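Local coordinates for protein protease Do-like 8, chloroplastic (Arabidopsis thaliana, PDB 4IC6) that probably works as a serine endopeptidase of chloroplast thylakoids, an HtrA-type enzyme that joins a trypsin-like protease domain to a PDZ domain, at residues I159-P162 against D166-L169; K286-K291 against S354-S359. The protein carries 1 engineered substitution. All blocks are in the same frame, centred on the assembly; numbering follows the deposited sequence.

Contact 1: I159-P162 against D166-L169; sequences IGNP and DHTL
Ile159 and Gly160 pair with Leu169 and Thr168 at the turn end of a beta hairpin, formed by strands 155-160 and 168-176 in the second barrel of the trypsin-like protease domain. Gly160 and Thr168 form an antiparallel hydrogen-bonded pair: Thr168 N gives to Gly160 O at 2.9 Å, and Gly160 N to Thr168 O at 3.2 Å. Glycine suits this position, because a beta carbon would collide with Thr168 OG1, which lies over the glycine and is hydrogen-bonded to Gly202 O. OG1 sits between the backbone N and the carbonyl carbon of Thr168 (chi1 62°), and this turns Thr168 CG2 toward the pyrrolidine of Pro162, where it packs 3.9 Å from Pro162 CD. On the other face of the sheet, Ile159 CG1 packs against Leu169 CD1 at 4.1 Å, two branched apolar residues suited to a buried strand pair.

Beyond the last bridge, Asn161 CB lies over one face of the His167 imidazole, a CH-pi contact 3.8 Å from the ring centroid, while Ile159 CG2 comes to the ring edge 4.3 Å from His167 CD2. The asparagine amide is inclined 41° to the ring. Ring and amide meet again at Val42 O, which accepts from both His167 NE2 and Asn161 ND2; ND2 also reaches Gln111 OE1. Replacing His167 by alanine is likely to leave Val42 O with one donor fewer and to open a gap beside Asn161 CB and Ile159 CG2. At the turn, Asp166 OD2 makes a salt bridge to Arg179 NE of the second subunit. Pro162 approaches Ala204, the engineered residue at the predicted nucleophile position, to about 8 Å between side chains, and the whole is a hairpin end bordering the active site of a chymotrypsin-type double barrel.

Contact 2: K286-K291 against S354-S359; sequences KSLAEK and SLEEKS
Glu356 holds its CG between the backbone N and the carbonyl carbon (chi1 61°), and from there the chain runs out extended, carrying its carboxylate to Leu288. Leu288, turned toward the strand with its first two torsions off the staggered positions, comes from the opposite direction: CD2 meets Glu356 CD at 3.4 Å and lies 3.6 Å from Ser354 O. This is a van der Waals contact between a methyl and a polar group, with no direct hydrogen bond across it. The leucine covers the aliphatic CB and CG of the glutamate as well, so a long acidic chain serves here both as packing surface and as a polar end.

A water accepts weakly from Leu288 N (3.4 Å) and donates to Glu356 OE2 at a doubtfully short distance. The carboxylate lies near the N-terminal end of the helix, whose dipole may modestly favour its negative charge. Ser287 is the N-cap: its OG accepts from Glu290 N at 3.0 Å, a nearly straight bond (171°), and also bonds Pro284 O. Helix 288-292 follows strand 278-282 of the PDZ sheet, with Ala289 against Ile261, while strand 347-357 hydrogen-bonds to Gly258 through Glu356 and packs Leu355 onto Leu329 of helix 322-329.

In the fold
The two contacts belong to different domains and share no helix or strand; their centres lie 43 Å apart, on opposite sides of the chain's centre. Contact 1 is buried and joins neighbours in sequence, the two arms of one hairpin, so backbone hydrogen bonds carry it and its polar side chains find partners in adjoining strands, loops and a second subunit. Contact 2 lies at the surface and brings together residues more than sixty positions apart, a short helix and a strand of the PDZ domain. There van der Waals contact replaces backbone bonds, and one leucine against a glutamate does most of the touching. The first borders the predicted catalytic centre; the second is remote from it.

Contact 1: I159-P162 against D166-L169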
loop_
_atom_site.group_PDB
_atom_site.type_symbol
_atom_site.label_atom_id
_atom_site.label_comp_id
_atom_site.label_asym_id
_atom_site.label_seq_id
_atom_site.Cartn_x
_atom_site.Cartn_y
_atom_site.Cartn_z
ATOM N N ILE A 159 -4.659 6.255 30.092
ATOM C CA ILE A 159 -6.108 6.172 30.241
ATOM C C ILE A 159 -6.756 7.061 29.179
ATOM O O ILE A 159 -6.256 8.142 28.870
ATOM C CB ILE A 159 -6.551 6.583 31.674
ATOM C CG1 ILE A 159 -5.842 5.708 32.713
ATOM C CG2 ILE A 159 -8.067 6.515 31.839
ATOM C CD1 ILE A 159 -6.312 5.897 34.146
ATOM N N GLY A 160 -7.855 6.584 28.602
ATOM C CA GLY A 160 -8.636 7.373 27.668
ATOM C C GLY A 160 -10.119 7.337 27.978
ATOM O O GLY A 160 -10.609 6.461 28.685
ATOM N N ASN A 161 -10.840 8.315 27.451
ATOM C CA ASN A 161 -12.296 8.312 27.482
ATOM C C ASN A 161 -12.671 8.800 26.096
ATOM O O ASN A 161 -13.006 9.968 25.910
ATOM C CB ASN A 161 -12.789 9.251 28.579
ATOM C CG ASN A 161 -14.304 9.398 28.610
ATOM O OD1 ASN A 161 -15.037 8.781 27.821
ATOM N ND2 ASN A 161 -14.784 10.223 29.538
ATOM N N PRO A 162 -12.542 7.916 25.098
ATOM C CA PRO A 162 -12.559 8.378 23.704
ATOM C C PRO A 162 -13.949 8.678 23.154
ATOM O O PRO A 162 -14.049 9.478 22.220
ATOM C CB PRO A 162 -11.935 7.208 22.938
ATOM C CG PRO A 162 -12.236 5.982 23.811
ATOM C CD PRO A 162 -12.142 6.497 25.223
ATOM N N ASP A 166 -17.391 5.225 28.209
ATOM C CA ASP A 166 -16.609 4.359 29.081
ATOM C C ASP A 166 -15.172 4.858 29.149
ATOM O O ASP A 166 -14.887 5.984 28.743
ATOM C CB ASP A 166 -16.636 2.920 28.573
ATOM C CG ASP A 166 -15.889 2.751 27.262
ATOM O OD1 ASP A 166 -15.236 3.729 26.817
ATOM O OD2 ASP A 166 -15.941 1.636 26.684
ATOM N N HIS A 167 -14.264 4.018 29.647
ATOM C CA HIS A 167 -12.847 4.368 29.663
ATOM C C HIS A 167 -11.983 3.216 29.167
ATOM O O HIS A 167 -12.406 2.053 29.192
ATOM C CB HIS A 167 -12.404 4.807 31.065
ATOM C CG HIS A 167 -12.885 6.172 31.449
ATOM N ND1 HIS A 167 -14.202 6.437 31.772
ATOM C CD2 HIS A 167 -12.228 7.351 31.545
ATOM C CE1 HIS A 167 -14.332 7.720 32.057
ATOM N NE2 HIS A 167 -13.151 8.297 31.928
ATOM N N THR A 168 -10.770 3.547 28.732
ATOM C CA THR A 168 -9.830 2.562 28.201
ATOM C C THR A 168 -8.555 2.596 28.998
ATOM O O THR A 168 -8.231 3.612 29.595
ATOM C CB THR A 168 -9.444 2.877 26.743
ATOM O OG1 THR A 168 -8.788 4.151 26.691
ATOM C CG2 THR A 168 -10.681 2.947 25.862
ATOM N N LEU A 169 -7.798 1.505 28.972
ATOM C CA LEU A 169 -6.507 1.504 29.654
ATOM C C LEU A 169 -5.507 0.741 28.822
ATOM O O LEU A 169 -5.842 -0.291 28.242
ATOM C CB LEU A 169 -6.636 0.791 30.992
ATOM C CG LEU A 169 -5.337 0.525 31.758
ATOM C CD1 LEU A 169 -4.735 1.848 32.178
ATOM C CD2 LEU A 169 -5.628 -0.334 32.971
#

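Contact 2: K286-K291 against S354-S359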
loop_
_atom_site.group_PDB
_atom_site.type_symbol
_atom_site.label_atom_id
_atom_site.label_comp_id
_atom_site.label_asym_id
_atom_site.label_seq_id
_atom_site.Cartn_x
_atom_site.Cartn_y
_atom_site.Cartn_z
ATOM N N LYS A 286 18.994 36.232 5.235
ATOM C CA LYS A 286 18.839 37.519 5.921
ATOM C C LYS A 286 17.958 37.455 7.175
ATOM O O LYS A 286 16.986 38.202 7.318
ATOM C CB LYS A 286 18.356 38.614 4.962
ATOM C CG LYS A 286 17.079 38.291 4.216
ATOM C CD LYS A 286 17.308 38.371 2.717
ATOM C CE LYS A 286 18.185 39.561 2.365
ATOM N NZ LYS A 286 18.309 39.753 0.893
ATOM N N SER A 287 18.329 36.555 8.081
ATOM C CA SER A 287 17.703 36.428 9.390
ATOM C C SER A 287 18.617 37.082 10.422
ATOM O O SER A 287 19.756 37.433 10.110
ATOM C CB SER A 287 17.553 34.948 9.733
ATOM O OG SER A 287 18.829 34.330 9.738
ATOM N N LEU A 288 18.129 37.237 11.649
ATOM C CA LEU A 288 18.993 37.676 12.739
ATOM C C LEU A 288 20.204 36.727 12.862
ATOM O O LEU A 288 21.333 37.172 13.057
ATOM C CB LEU A 288 18.208 37.723 14.052
ATOM C CG LEU A 288 17.700 39.081 14.578
ATOM C CD1 LEU A 288 17.451 40.069 13.461
ATOM C CD2 LEU A 288 16.479 38.877 15.445
ATOM N N ALA A 289 19.952 35.426 12.746
ATOM C CA ALA A 289 21.016 34.425 12.824
ATOM C C ALA A 289 22.082 34.679 11.769
ATOM O O ALA A 289 23.270 34.734 12.085
ATOM C CB ALA A 289 20.450 33.012 12.687
ATOM N N GLU A 290 21.658 34.847 10.518
ATOM C CA GLU A 290 22.602 35.164 9.443
ATOM C C GLU A 290 23.414 36.429 9.721
ATOM O O GLU A 290 24.642 36.413 9.649
ATOM C CB GLU A 290 21.879 35.289 8.101
ATOM C CG GLU A 290 22.799 35.645 6.933
ATOM C CD GLU A 290 22.046 35.733 5.618
ATOM O OE1 GLU A 290 21.612 34.677 5.101
ATOM O OE2 GLU A 290 21.880 36.861 5.107
ATOM N N LYS A 291 22.726 37.524 10.042
ATOM C CA LYS A 291 23.403 38.788 10.293
ATOM C C LYS A 291 24.374 38.669 11.466
ATOM O O LYS A 291 25.409 39.333 11.493
ATOM C CB LYS A 291 22.386 39.917 10.530
ATOM C CG LYS A 291 21.344 40.042 9.419
ATOM C CD LYS A 291 20.447 41.257 9.618
ATOM C CE LYS A 291 19.121 41.088 8.882
ATOM N NZ LYS A 291 18.348 39.919 9.409
ATOM N N SER A 354 20.211 39.049 19.306
ATOM C CA SER A 354 19.009 39.425 20.015
ATOM C C SER A 354 17.963 38.354 19.751
ATOM O O SER A 354 17.841 37.869 18.626
ATOM C CB SER A 354 18.511 40.781 19.524
ATOM O OG SER A 354 19.352 41.824 19.980
ATOM N N LEU A 355 17.223 37.982 20.793
ATOM C CA LEU A 355 16.107 37.060 20.646
ATOM C C LEU A 355 14.896 37.839 20.147
ATOM O O LEU A 355 14.717 39.000 20.485
ATOM C CB LEU A 355 15.784 36.389 21.976
ATOM C CG LEU A 355 16.980 35.644 22.588
ATOM C CD1 LEU A 355 16.521 34.864 23.816
ATOM C CD2 LEU A 355 17.578 34.700 21.575
ATOM N N GLU A 356 14.077 37.192 19.327
ATOM C CA GLU A 356 12.857 37.809 18.817
ATOM C C GLU A 356 11.796 36.750 18.960
ATOM O O GLU A 356 12.103 35.616 19.345
ATOM C CB GLU A 356 13.011 38.186 17.351
ATOM C CG GLU A 356 13.297 36.989 16.427
ATOM C CD GLU A 356 13.443 37.431 14.981
ATOM O OE1 GLU A 356 13.109 38.600 14.703
ATOM O OE2 GLU A 356 13.891 36.630 14.137
ATOM N N GLU A 357 10.552 37.100 18.672
ATOM C CA GLU A 357 9.480 36.127 18.845
ATOM C C GLU A 357 9.736 34.899 17.991
ATOM O O GLU A 357 9.875 34.998 16.766
ATOM C CB GLU A 357 8.103 36.706 18.524
ATOM C CG GLU A 357 7.011 35.651 18.608
ATOM C CD GLU A 357 5.620 36.246 18.652
ATOM O OE1 GLU A 357 5.490 37.476 18.485
ATOM O OE2 GLU A 357 4.652 35.478 18.865
ATOM N N LYS A 358 9.818 33.750 18.657
ATOM C CA LYS A 358 10.033 32.462 18.010
ATOM C C LYS A 358 8.711 31.995 17.421
ATOM O O LYS A 358 7.878 31.408 18.114
ATOM C CB LYS A 358 10.576 31.448 19.020
ATOM C CG LYS A 358 10.666 29.995 18.525
ATOM C CD LYS A 358 11.253 29.906 17.122
ATOM C CE LYS A 358 11.710 28.494 16.795
ATOM N NZ LYS A 358 13.145 28.319 17.129
ATOM N N SER A 359 8.526 32.274 16.136
ATOM C CA SER A 359 7.261 32.016 15.459
ATOM C C SER A 359 7.299 30.716 14.656
ATOM O O SER A 359 6.357 29.921 14.700
ATOM C CB SER A 359 6.921 33.193 14.545
ATOM O OG SER A 359 8.047 33.570 13.773
HETATM O O HOH W 1 14.738 36.790 11.744
#